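Local structure of putidaredoxin reductase (Pseudomonas putida, 1Q1R) at residues N150-I155 and A171-T176; G161-A166 and S331-I336; G125-F130 and Q224-V229; A182-R187 and V206-G211. The protein probably passes electrons from NADH through its bound FAD to putidaredoxin, the iron-sulfur partner of the cytochrome P450cam monooxygenase. One frame throughout, in Å; residues are numbered along the deposited sequence.

How the contacts relate
From the N terminus, contact 3 opens at 125-130 and contact 1 at 150-155. The helix segment 161-166 then opens contact 2 before 171-176 closes contact 1, a beta-alpha-beta unit, so contacts 1 and 2 cross. Contact 4 follows in series, from 182-187 to 206-211. Contacts 1 and 4 lie within the span of contact 3, and contact 4 also within that of contact 2. Contact 3 closes at 224-229 and contact 2 only at 331-336, so these cross. Strands 174-178 of contact 1 and 207-209 of contact 4 are neighbours in one parallel sheet. Contact 3 ties that sheet to a three-stranded antiparallel one, and contact 2 joins helix 159-170 to the C-terminal sheet.

Contact 1 of 4, residues N150-I155 and A171-T176; sequences NRLVVI and ANMHVT
Met173 lies along Asn150 and Leu152, atom by atom. Its CB rests 3.6 Å from Asn150 O, its CG runs past the same oxygen, and its SD reaches Leu152 CB at 4.0 Å. A bend at the sulfur (chi3 86°) brings CE back against Asn150 CB at 3.7 Å. Beyond it the strands run parallel: His174 N bonds to Asn150 O, Leu152 N to His174 O (2.8 Å), Thr176 N to Leu152 O and Val154 N to Thr176 O. On the other face of the sheet Arg151 CG lies on His174 CB, and NH1 sits 3.0 Å above the imidazole plane, toward its rim; the guanidinium and ring planes are 43° apart. At the ring edge, in plane, ND1 meets water 1 at 2.7 Å, which donates to Leu152 O and bonds Thr176 OG1. With an alanine in place of His174, Arg151 would probably lose the surface beneath its guanidinium, and the water one of its three partners. The pair is thus two-sided: Leu152 and Val175 turn apolar groups to helix 159-170, while Arg151, His174 and Thr176 make a polar patch round water 1, where the arginine may disfavour a protonated imidazole.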
loop_
_atom_site.group_PDB
_atom_site.type_symbol
_atom_site.label_atom_id
_atom_site.label_comp_id
_atom_site.label_asym_id
_atom_site.label_seq_id
_atom_site.Cartn_x
_atom_site.Cartn_y
_atom_site.Cartn_z
ATOM N N ASN A 150 28.140 -2.044 5.381
ATOM C CA ASN A 150 27.678 -1.014 6.297
ATOM C C ASN A 150 26.513 -1.614 7.073
ATOM O O ASN A 150 25.913 -2.606 6.644
ATOM C CB ASN A 150 27.248 0.252 5.546
ATOM C CG ASN A 150 28.375 1.267 5.444
ATOM O OD1 ASN A 150 29.550 0.905 5.513
ATOM N ND2 ASN A 150 28.024 2.538 5.272
ATOM N N ARG A 151 26.198 -1.027 8.219
ATOM C CA ARG A 151 25.128 -1.556 9.048
ATOM C C ARG A 151 23.802 -0.828 8.934
ATOM O O ARG A 151 23.711 0.381 9.150
ATOM C CB ARG A 151 25.586 -1.594 10.511
ATOM C CG ARG A 151 26.658 -2.648 10.773
ATOM C CD ARG A 151 27.398 -2.407 12.084
ATOM N NE ARG A 151 28.333 -3.491 12.380
ATOM C CZ ARG A 151 27.980 -4.667 12.891
ATOM N NH1 ARG A 151 26.707 -4.916 13.177
ATOM N NH2 ARG A 151 28.896 -5.602 13.109
ATOM N N LEU A 152 22.767 -1.589 8.596
ATOM C CA LEU A 152 21.425 -1.046 8.473
ATOM C C LEU A 152 20.524 -1.598 9.562
ATOM O O LEU A 152 20.599 -2.776 9.913
ATOM C CB LEU A 152 20.805 -1.404 7.115
ATOM C CG LEU A 152 19.278 -1.214 6.999
ATOM C CD1 LEU A 152 18.921 0.262 7.112
ATOM C CD2 LEU A 152 18.781 -1.772 5.671
ATOM N N VAL A 153 19.684 -0.730 10.102
ATOM C CA VAL A 153 18.706 -1.148 11.082
ATOM C C VAL A 153 17.369 -0.673 10.546
ATOM O O VAL A 153 17.158 0.521 10.330
ATOM C CB VAL A 153 18.931 -0.530 12.476
ATOM C CG1 VAL A 153 17.765 -0.913 13.389
ATOM C CG2 VAL A 153 20.238 -1.043 13.075
ATOM N N VAL A 154 16.483 -1.627 10.291
ATOM C CA VAL A 154 15.149 -1.326 9.798
ATOM C C VAL A 154 14.212 -1.389 11.002
ATOM O O VAL A 154 14.209 -2.377 11.735
ATOM C CB VAL A 154 14.679 -2.375 8.757
ATOM C CG1 VAL A 154 13.270 -2.048 8.296
ATOM C CG2 VAL A 154 15.655 -2.427 7.577
ATOM N N ILE A 155 13.431 -0.335 11.210
ATOM C CA ILE A 155 12.484 -0.305 12.320
ATOM C C ILE A 155 11.080 -0.489 11.759
ATOM O O ILE A 155 10.523 0.417 11.136
ATOM C CB ILE A 155 12.566 1.027 13.090
ATOM C CG1 ILE A 155 14.003 1.254 13.571
ATOM C CG2 ILE A 155 11.617 0.994 14.288
ATOM C CD1 ILE A 155 14.269 2.651 14.105
ATOM N N ALA A 171 22.405 -6.156 -1.292
ATOM C CA ALA A 171 23.452 -5.152 -1.457
ATOM C C ALA A 171 24.617 -5.459 -0.513
ATOM O O ALA A 171 25.559 -4.673 -0.380
ATOM C CB ALA A 171 22.891 -3.763 -1.163
ATOM N N ASN A 172 24.526 -6.609 0.150
ATOM C CA ASN A 172 25.548 -7.071 1.085
ATOM C C ASN A 172 25.760 -6.220 2.330
ATOM O O ASN A 172 26.862 -6.159 2.876
ATOM C CB ASN A 172 26.877 -7.272 0.355
ATOM C CG ASN A 172 26.839 -8.457 -0.590
ATOM O OD1 ASN A 172 26.450 -9.559 -0.202
ATOM N ND2 ASN A 172 27.245 -8.241 -1.833
ATOM N N MET A 173 24.701 -5.560 2.784
ATOM C CA MET A 173 24.793 -4.768 4.001
ATOM C C MET A 173 24.596 -5.727 5.172
ATOM O O MET A 173 24.154 -6.860 4.987
ATOM C CB MET A 173 23.682 -3.717 4.063
ATOM C CG MET A 173 23.777 -2.587 3.061
ATOM S SD MET A 173 22.624 -1.285 3.533
ATOM C CE MET A 173 23.645 -0.342 4.711
ATOM N N HIS A 174 24.940 -5.269 6.370
ATOM C CA HIS A 174 24.727 -6.049 7.584
ATOM C C HIS A 174 23.353 -5.529 7.971
ATOM O O HIS A 174 23.197 -4.336 8.251
ATOM C CB HIS A 174 25.764 -5.685 8.650
ATOM C CG HIS A 174 25.506 -6.307 9.987
ATOM N ND1 HIS A 174 24.464 -5.917 10.803
ATOM C CD2 HIS A 174 26.149 -7.299 10.647
ATOM C CE1 HIS A 174 24.478 -6.642 11.908
ATOM N NE2 HIS A 174 25.489 -7.489 11.838
ATOM N N VAL A 175 22.355 -6.406 7.984
ATOM C CA VAL A 175 20.991 -5.977 8.269
ATOM C C VAL A 175 20.332 -6.534 9.530
ATOM O O VAL A 175 20.371 -7.739 9.784
ATOM C CB VAL A 175 20.069 -6.312 7.067
ATOM C CG1 VAL A 175 18.712 -5.672 7.253
ATOM C CG2 VAL A 175 20.722 -5.858 5.766
ATOM N N THR A 176 19.718 -5.636 10.299
ATOM C CA THR A 176 18.994 -5.985 11.517
ATOM C C THR A 176 17.596 -5.369 11.395
ATOM O O THR A 176 17.456 -4.190 11.064
ATOM C CB THR A 176 19.669 -5.397 12.793
ATOM O OG1 THR A 176 21.009 -5.890 12.909
ATOM C CG2 THR A 176 18.884 -5.799 14.039
HETATM O O HOH W 1 22.526 -4.138 11.361
#

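Contact 2 of 4, residues G161-A166 and S331-I336; sequences GLEVAA and SDQYEI
Glu163 OE2 is gripped by two donors from the strand. Ser331 OG gives the shorter bond, 2.6 Å, on the anti lone pair of OE2, and Asp332 N comes in at 3.1 Å from above the carboxylate plane, 56° out of it. The other oxygen, OE1, is taken by Lys50 in a salt bridge and by Ser49, so both ends of the carboxylate are occupied. Ser331 is positioned from behind: Gln333 NE2 donates to its OG at 2.9 Å, almost straight and in the amide plane, while Gln333 OE1 turns to His201 NE2. This makes a chain of bonds from amide to hydroxyl to carboxylate. The hydroxyl reaches OE2 because Ser331 OG stands anti to the backbone N (chi1 177°). Aliphatic carbon fills in beside it, Glu163 CG on Gln333 CG at 3.8 Å, and Leu162 CB lies against the Gln333 amide, nearest to OE1 at 3.5 Å, the two side chains meeting at a slant. One turn further along the helix, Ala166 CB stands over the face of the Tyr334 ring in a CH-pi contact, 3.7 Å from the centroid and 16° off the normal. Tyr334 belongs to the type I' turn that links strands 328-333 and 336-342, and it also meets His201 edge-to-face. The first helix of the second Rossmann-type unit is thereby docked on the C-terminal domain, with the side chain of Glu163 about 4 Å from the bound FAD; its salt bridge to Lys50 recalls, and may correspond to, the lysine-glutamate pair near the flavin of glutathione reductase.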
loop_
_atom_site.group_PDB
_atom_site.type_symbol
_atom_site.label_atom_id
_atom_site.label_comp_id
_atom_site.label_asym_id
_atom_site.label_seq_id
_atom_site.Cartn_x
_atom_site.Cartn_y
_atom_site.Cartn_z
ATOM N N GLY A 161 9.037 -3.063 5.125
ATOM C CA GLY A 161 10.239 -3.223 5.924
ATOM C C GLY A 161 10.986 -4.462 5.468
ATOM O O GLY A 161 12.215 -4.457 5.327
ATOM N N LEU A 162 10.236 -5.532 5.228
ATOM C CA LEU A 162 10.819 -6.788 4.767
ATOM C C LEU A 162 11.426 -6.639 3.369
ATOM O O LEU A 162 12.481 -7.208 3.073
ATOM C CB LEU A 162 9.751 -7.881 4.758
ATOM C CG LEU A 162 9.224 -8.235 6.154
ATOM C CD1 LEU A 162 8.028 -9.182 6.033
ATOM C CD2 LEU A 162 10.349 -8.862 6.970
ATOM N N GLU A 163 10.753 -5.890 2.503
ATOM C CA GLU A 163 11.271 -5.677 1.152
ATOM C C GLU A 163 12.547 -4.837 1.202
ATOM O O GLU A 163 13.471 -5.041 0.412
ATOM C CB GLU A 163 10.211 -5.007 0.284
ATOM C CG GLU A 163 9.138 -5.987 -0.178
ATOM C CD GLU A 163 8.091 -5.341 -1.048
ATOM O OE1 GLU A 163 8.298 -4.181 -1.467
ATOM O OE2 GLU A 163 7.061 -5.996 -1.321
ATOM N N VAL A 164 12.596 -3.893 2.135
ATOM C CA VAL A 164 13.781 -3.062 2.292
ATOM C C VAL A 164 14.933 -3.950 2.769
ATOM O O VAL A 164 16.041 -3.892 2.235
ATOM C CB VAL A 164 13.535 -1.939 3.316
ATOM C CG1 VAL A 164 14.861 -1.345 3.771
ATOM C CG2 VAL A 164 12.660 -0.861 2.696
ATOM N N ALA A 165 14.664 -4.785 3.772
ATOM C CA ALA A 165 15.681 -5.690 4.307
ATOM C C ALA A 165 16.216 -6.623 3.222
ATOM O O ALA A 165 17.425 -6.825 3.114
ATOM C CB ALA A 165 15.102 -6.514 5.468
ATOM N N ALA A 166 15.317 -7.196 2.423
ATOM C CA ALA A 166 15.723 -8.105 1.352
ATOM C C ALA A 166 16.634 -7.389 0.356
ATOM O O ALA A 166 17.641 -7.938 -0.081
ATOM C CB ALA A 166 14.493 -8.653 0.630
ATOM N N SER A 331 3.909 -8.719 -2.911
ATOM C CA SER A 331 5.163 -8.317 -2.301
ATOM C C SER A 331 6.253 -9.117 -2.988
ATOM O O SER A 331 6.048 -10.280 -3.342
ATOM C CB SER A 331 5.154 -8.619 -0.798
ATOM O OG SER A 331 6.401 -8.299 -0.200
ATOM N N ASP A 332 7.402 -8.487 -3.200
ATOM C CA ASP A 332 8.532 -9.151 -3.836
ATOM C C ASP A 332 9.679 -9.145 -2.847
ATOM O O ASP A 332 10.179 -8.085 -2.475
ATOM C CB ASP A 332 8.970 -8.410 -5.102
ATOM C CG ASP A 332 7.968 -8.530 -6.233
ATOM O OD1 ASP A 332 8.185 -7.880 -7.283
ATOM O OD2 ASP A 332 6.972 -9.275 -6.082
ATOM N N GLN A 333 10.086 -10.332 -2.420
ATOM C CA GLN A 333 11.187 -10.481 -1.480
ATOM C C GLN A 333 12.046 -11.644 -1.967
ATOM O O GLN A 333 11.542 -12.747 -2.173
ATOM C CB GLN A 333 10.643 -10.772 -0.079
ATOM C CG GLN A 333 9.792 -9.648 0.507
ATOM C CD GLN A 333 9.100 -10.062 1.793
ATOM O OE1 GLN A 333 9.695 -10.726 2.644
ATOM N NE2 GLN A 333 7.845 -9.658 1.949
ATOM N N TYR A 334 13.336 -11.388 -2.161
ATOM C CA TYR A 334 14.260 -12.412 -2.635
ATOM C C TYR A 334 13.698 -13.150 -3.850
ATOM O O TYR A 334 13.705 -14.379 -3.899
ATOM C CB TYR A 334 14.566 -13.417 -1.520
ATOM C CG TYR A 334 15.012 -12.781 -0.223
ATOM C CD1 TYR A 334 14.204 -12.831 0.913
ATOM C CD2 TYR A 334 16.236 -12.122 -0.134
ATOM C CE1 TYR A 334 14.608 -12.237 2.112
ATOM C CE2 TYR A 334 16.647 -11.523 1.057
ATOM C CZ TYR A 334 15.830 -11.586 2.174
ATOM O OH TYR A 334 16.242 -11.006 3.352
ATOM N N GLU A 335 13.205 -12.394 -4.823
ATOM C CA GLU A 335 12.654 -12.961 -6.055
ATOM C C GLU A 335 11.505 -13.945 -5.843
ATOM O O GLU A 335 11.186 -14.729 -6.737
ATOM C CB GLU A 335 13.759 -13.651 -6.866
ATOM C CG GLU A 335 14.844 -12.714 -7.387
ATOM C CD GLU A 335 15.966 -13.459 -8.091
ATOM O OE1 GLU A 335 15.701 -14.123 -9.115
ATOM O OE2 GLU A 335 17.121 -13.386 -7.615
ATOM N N ILE A 336 10.892 -13.911 -4.665
ATOM C CA ILE A 336 9.772 -14.795 -4.364
ATOM C C ILE A 336 8.462 -14.094 -4.722
ATOM O O ILE A 336 8.241 -12.945 -4.345
ATOM C CB ILE A 336 9.746 -15.169 -2.870
ATOM C CG1 ILE A 336 10.966 -16.022 -2.531
ATOM C CG2 ILE A 336 8.456 -15.906 -2.536
ATOM C CD1 ILE A 336 11.068 -16.382 -1.064
#

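Contact 3 of 4, residues G125-F130 and Q224-V229; sequences GKANNF and QKVTAV
Ala127 leaves helix 123-126 opposite Lys225, their CA atoms 4.9 Å apart, and starts a type I turn ending at Phe130, whose N bonds back to Ala127 O. The main link is the side-chain amide of Asn129, which binds both backbone groups of one residue: Val226 N donates to OD1 at 2.9 Å, and ND2 donates to Val226 O at 2.8 Å. Both bonds fall in the carbonyl plane on a lone pair, and Val226 O lies only 2° out of the amide plane, so the amide stands beside the strand much as the backbone of a neighbouring strand would. Its chi1 of 70° sets CG between the backbone N and carbonyl carbon, turned to the strand. Since ND2 also reaches Asp240 O, the amide is fixed from two sides and is unlikely to flip. Next to it, Asn128 OD1 touches the Lys225 chain at CG, 3.2 Å away, the two side chains slanting across each other. Beside the amide lies an apolar patch in which Val226 CG2 packs on Ala127 CB (4.2 Å) and on Phe130 CB, and the valine continues onto Val242. Further along, Thr227 and Ala228 face Glu218 in a classic beta bulge. The turn thus leads into strand 130-132, at the rim of the parallel sheet, and Asn129 pins it to strand 226-231 of a three-stranded antiparallel sheet, an arrangement found in the nucleotide-binding domains of the glutathione reductase fold, here probably the one for NADH.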
loop_
_atom_site.group_PDB
_atom_site.type_symbol
_atom_site.label_atom_id
_atom_site.label_comp_id
_atom_site.label_asym_id
_atom_site.label_seq_id
_atom_site.Cartn_x
_atom_site.Cartn_y
_atom_site.Cartn_z
ATOM N N GLY A 125 15.436 12.423 13.379
ATOM C CA GLY A 125 14.714 12.417 12.117
ATOM C C GLY A 125 15.397 13.236 11.031
ATOM O O GLY A 125 15.300 12.907 9.846
ATOM N N LYS A 126 16.095 14.296 11.437
ATOM C CA LYS A 126 16.796 15.176 10.502
ATOM C C LYS A 126 18.028 14.533 9.861
ATOM O O LYS A 126 18.390 14.872 8.738
ATOM C CB LYS A 126 17.252 16.453 11.212
ATOM C CG LYS A 126 16.222 17.109 12.109
ATOM C CD LYS A 126 15.072 17.717 11.333
ATOM C CE LYS A 126 14.113 18.429 12.284
ATOM N NZ LYS A 126 12.937 19.006 11.571
ATOM N N ALA A 127 18.682 13.626 10.583
ATOM C CA ALA A 127 19.883 12.963 10.081
ATOM C C ALA A 127 19.681 12.439 8.656
ATOM O O ALA A 127 18.632 11.881 8.332
ATOM C CB ALA A 127 20.273 11.821 11.009
ATOM N N ASN A 128 20.692 12.616 7.809
ATOM C CA ASN A 128 20.590 12.167 6.427
ATOM C C ASN A 128 20.650 10.644 6.326
ATOM O O ASN A 128 20.371 10.073 5.266
ATOM C CB ASN A 128 21.693 12.811 5.577
ATOM C CG ASN A 128 23.060 12.241 5.860
ATOM O OD1 ASN A 128 23.371 11.873 6.991
ATOM N ND2 ASN A 128 23.897 12.175 4.829
ATOM N N ASN A 129 21.009 9.987 7.429
ATOM C CA ASN A 129 21.071 8.535 7.430
ATOM C C ASN A 129 19.938 7.890 8.232
ATOM O O ASN A 129 20.042 6.751 8.678
ATOM C CB ASN A 129 22.448 8.043 7.904
ATOM C CG ASN A 129 22.691 8.280 9.372
ATOM O OD1 ASN A 129 22.148 9.206 9.972
ATOM N ND2 ASN A 129 23.545 7.453 9.957
ATOM N N PHE A 130 18.859 8.643 8.413
ATOM C CA PHE A 130 17.653 8.147 9.070
ATOM C C PHE A 130 16.553 8.566 8.102
ATOM O O PHE A 130 16.383 9.755 7.842
ATOM C CB PHE A 130 17.384 8.819 10.421
ATOM C CG PHE A 130 16.118 8.330 11.084
ATOM C CD1 PHE A 130 16.151 7.266 11.983
ATOM C CD2 PHE A 130 14.884 8.876 10.744
ATOM C CE1 PHE A 130 14.977 6.749 12.529
ATOM C CE2 PHE A 130 13.698 8.364 11.286
ATOM C CZ PHE A 130 13.749 7.298 12.178
ATOM N N GLN A 224 26.000 15.098 12.666
ATOM C CA GLN A 224 24.585 15.025 13.011
ATOM C C GLN A 224 23.958 13.792 12.356
ATOM O O GLN A 224 22.870 13.861 11.793
ATOM C CB GLN A 224 23.849 16.283 12.540
ATOM C CG GLN A 224 24.252 17.560 13.265
ATOM C CD GLN A 224 23.878 17.530 14.733
ATOM O OE1 GLN A 224 22.697 17.522 15.087
ATOM N NE2 GLN A 224 24.885 17.508 15.596
ATOM N N LYS A 225 24.664 12.670 12.422
ATOM C CA LYS A 225 24.173 11.422 11.854
ATOM C C LYS A 225 23.976 10.390 12.958
ATOM O O LYS A 225 24.619 10.461 14.005
ATOM C CB LYS A 225 25.166 10.885 10.819
ATOM C CG LYS A 225 25.249 11.745 9.562
ATOM C CD LYS A 225 26.358 11.306 8.606
ATOM C CE LYS A 225 26.180 9.878 8.116
ATOM N NZ LYS A 225 27.160 9.543 7.030
ATOM N N VAL A 226 23.074 9.440 12.727
ATOM C CA VAL A 226 22.825 8.387 13.701
ATOM C C VAL A 226 24.012 7.432 13.656
ATOM O O VAL A 226 24.515 7.113 12.577
ATOM C CB VAL A 226 21.538 7.597 13.360
ATOM C CG1 VAL A 226 21.415 6.368 14.275
ATOM C CG2 VAL A 226 20.317 8.500 13.512
ATOM N N THR A 227 24.474 6.999 14.824
ATOM C CA THR A 227 25.584 6.063 14.894
ATOM C C THR A 227 25.140 4.769 15.557
ATOM O O THR A 227 25.830 3.755 15.470
ATOM C CB THR A 227 26.779 6.640 15.690
ATOM O OG1 THR A 227 26.334 7.057 16.985
ATOM C CG2 THR A 227 27.386 7.828 14.953
ATOM N N ALA A 228 23.989 4.796 16.227
ATOM C CA ALA A 228 23.493 3.592 16.883
ATOM C C ALA A 228 22.031 3.677 17.306
ATOM O O ALA A 228 21.511 4.752 17.597
ATOM C CB ALA A 228 24.369 3.261 18.096
ATOM N N VAL A 229 21.374 2.523 17.330
ATOM C CA VAL A 229 19.973 2.431 17.729
ATOM C C VAL A 229 19.964 1.702 19.074
ATOM O O VAL A 229 20.579 0.645 19.210
ATOM C CB VAL A 229 19.151 1.605 16.704
ATOM C CG1 VAL A 229 17.674 1.602 17.091
ATOM C CG2 VAL A 229 19.337 2.178 15.302
HETATM O O HOH W 2 22.787 14.205 8.648
#

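Contact 4 of 4, residues A182-R187 and V206-G211; sequences ARVLER and VDIRTG
Val184 and Thr210 carry the side-chain packing of this contact, while the exposed side, at Ala182 and Gly211, has little of it. Val184 CG1 meets Ile208 CG2 at 4.1 Å, the two side chains crossing at about a right angle, and Ile208 rests in turn on His201 of helix 191-204. Thr210 CG2 adds a third methyl group, 4.0 Å from Arg183 CA. It lies there because chi1 of 53° places OG1 between the backbone N and carbonyl carbon and leaves CG2 to cover the loop. Thr210 CB also lies 3.4 Å from Ala182 O, and OG1 gives that oxygen at most a weak, unsettled bond of 3.3 Å. An alanine in place of Thr210 would probably leave a gap beside Arg183 and Val184 and deprive the carbonyl of Ala182 of its weak hydroxyl contact. Toward solvent the backbones still run close, with the CA atoms of Ala182 and Gly211 4.8 Å apart and Gly211 bonded to the backbone of Ala181, but side chains add nothing between them: the Ala182 methyl points away, and Gly211 has none. Arg183 also turns its guanidinium from the strand, to Ser194 and Thr189. The loop backbone folds as a type II turn from Arg183 to Glu186, and Val184 N is held by Glu198. The whole closes the end of a right-handed beta-alpha-beta crossover, strand 174-178, helix 191-204 and strand 207-209, at the edge of a parallel sheet of Rossmann type.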
loop_
_atom_site.group_PDB
_atom_site.type_symbol
_atom_site.label_atom_id
_atom_site.label_comp_id
_atom_site.label_asym_id
_atom_site.label_seq_id
_atom_site.Cartn_x
_atom_site.Cartn_y
_atom_site.Cartn_z
ATOM N N ALA A 182 5.262 -9.676 18.525
ATOM C CA ALA A 182 5.881 -10.965 18.825
ATOM C C ALA A 182 6.361 -11.700 17.578
ATOM O O ALA A 182 7.247 -12.556 17.649
ATOM C CB ALA A 182 4.902 -11.836 19.598
ATOM N N ARG A 183 5.770 -11.371 16.436
ATOM C CA ARG A 183 6.142 -11.989 15.168
ATOM C C ARG A 183 5.846 -10.999 14.049
ATOM O O ARG A 183 4.898 -10.221 14.141
ATOM C CB ARG A 183 5.361 -13.293 14.959
ATOM C CG ARG A 183 3.844 -13.148 15.012
ATOM C CD ARG A 183 3.164 -14.521 15.045
ATOM N NE ARG A 183 1.706 -14.425 15.109
ATOM C CZ ARG A 183 0.923 -14.109 14.079
ATOM N NH1 ARG A 183 1.450 -13.859 12.887
ATOM N NH2 ARG A 183 -0.393 -14.040 14.244
ATOM N N VAL A 184 6.658 -11.015 12.999
ATOM C CA VAL A 184 6.447 -10.087 11.893
ATOM C C VAL A 184 5.106 -10.340 11.217
ATOM O O VAL A 184 4.636 -11.477 11.154
ATOM C CB VAL A 184 7.567 -10.201 10.828
ATOM C CG1 VAL A 184 8.918 -9.889 11.457
ATOM C CG2 VAL A 184 7.573 -11.588 10.218
ATOM N N LEU A 185 4.487 -9.272 10.724
ATOM C CA LEU A 185 3.209 -9.387 10.034
ATOM C C LEU A 185 2.167 -10.064 10.917
ATOM O O LEU A 185 1.247 -10.710 10.418
ATOM C CB LEU A 185 3.398 -10.198 8.745
ATOM C CG LEU A 185 4.354 -9.589 7.714
ATOM C CD1 LEU A 185 4.706 -10.612 6.646
ATOM C CD2 LEU A 185 3.708 -8.361 7.100
ATOM N N GLU A 186 2.316 -9.906 12.229
ATOM C CA GLU A 186 1.402 -10.518 13.187
ATOM C C GLU A 186 -0.075 -10.212 12.963
ATOM O O GLU A 186 -0.928 -11.079 13.143
ATOM C CB GLU A 186 1.790 -10.113 14.614
ATOM C CG GLU A 186 0.670 -10.294 15.634
ATOM C CD GLU A 186 1.155 -10.219 17.066
ATOM O OE1 GLU A 186 0.394 -9.729 17.924
ATOM O OE2 GLU A 186 2.290 -10.662 17.341
ATOM N N ARG A 187 -0.380 -8.986 12.560
ATOM C CA ARG A 187 -1.766 -8.597 12.356
ATOM C C ARG A 187 -2.455 -9.134 11.103
ATOM O O ARG A 187 -3.681 -9.244 11.073
ATOM C CB ARG A 187 -1.881 -7.072 12.373
ATOM C CG ARG A 187 -1.430 -6.441 13.678
ATOM C CD ARG A 187 -1.843 -4.982 13.747
ATOM N NE ARG A 187 -3.275 -4.825 13.500
ATOM C CZ ARG A 187 -3.965 -3.719 13.762
ATOM N NH1 ARG A 187 -3.353 -2.662 14.285
ATOM N NH2 ARG A 187 -5.267 -3.670 13.503
ATOM N N VAL A 206 19.554 -11.738 7.516
ATOM C CA VAL A 206 18.912 -10.702 8.308
ATOM C C VAL A 206 18.758 -11.134 9.760
ATOM O O VAL A 206 18.350 -12.262 10.041
ATOM C CB VAL A 206 17.506 -10.369 7.778
ATOM C CG1 VAL A 206 16.842 -9.321 8.676
ATOM C CG2 VAL A 206 17.593 -9.875 6.358
ATOM N N ASP A 207 19.098 -10.240 10.681
ATOM C CA ASP A 207 18.938 -10.532 12.098
ATOM C C ASP A 207 17.638 -9.868 12.530
ATOM O O ASP A 207 17.598 -8.665 12.788
ATOM C CB ASP A 207 20.108 -9.980 12.914
ATOM C CG ASP A 207 19.869 -10.076 14.411
ATOM O OD1 ASP A 207 19.077 -10.942 14.843
ATOM O OD2 ASP A 207 20.479 -9.293 15.161
ATOM N N ILE A 208 16.571 -10.661 12.585
ATOM C CA ILE A 208 15.252 -10.168 12.968
ATOM C C ILE A 208 15.044 -10.248 14.476
ATOM O O ILE A 208 15.202 -11.311 15.078
ATOM C CB ILE A 208 14.140 -10.983 12.270
ATOM C CG1 ILE A 208 14.210 -10.753 10.758
ATOM C CG2 ILE A 208 12.772 -10.593 12.819
ATOM C CD1 ILE A 208 13.216 -11.560 9.963
ATOM N N ARG A 209 14.690 -9.118 15.078
ATOM C CA ARG A 209 14.451 -9.061 16.515
ATOM C C ARG A 209 13.022 -8.631 16.794
ATOM O O ARG A 209 12.677 -7.455 16.688
ATOM C CB ARG A 209 15.434 -8.091 17.178
ATOM C CG ARG A 209 16.874 -8.405 16.823
ATOM C CD ARG A 209 17.867 -7.844 17.816
ATOM N NE ARG A 209 19.209 -8.334 17.511
ATOM C CZ ARG A 209 20.222 -8.341 18.372
ATOM N NH1 ARG A 209 20.050 -7.882 19.605
ATOM N NH2 ARG A 209 21.406 -8.811 17.998
ATOM N N THR A 210 12.187 -9.602 17.144
ATOM C CA THR A 210 10.789 -9.335 17.441
ATOM C C THR A 210 10.629 -8.986 18.916
ATOM O O THR A 210 11.535 -9.208 19.713
ATOM C CB THR A 210 9.917 -10.555 17.107
ATOM O OG1 THR A 210 10.454 -11.715 17.752
ATOM C CG2 THR A 210 9.883 -10.787 15.602
ATOM N N GLY A 211 9.475 -8.436 19.275
ATOM C CA GLY A 211 9.252 -8.061 20.657
ATOM C C GLY A 211 10.326 -7.091 21.116
ATOM O O GLY A 211 10.701 -7.065 22.292
#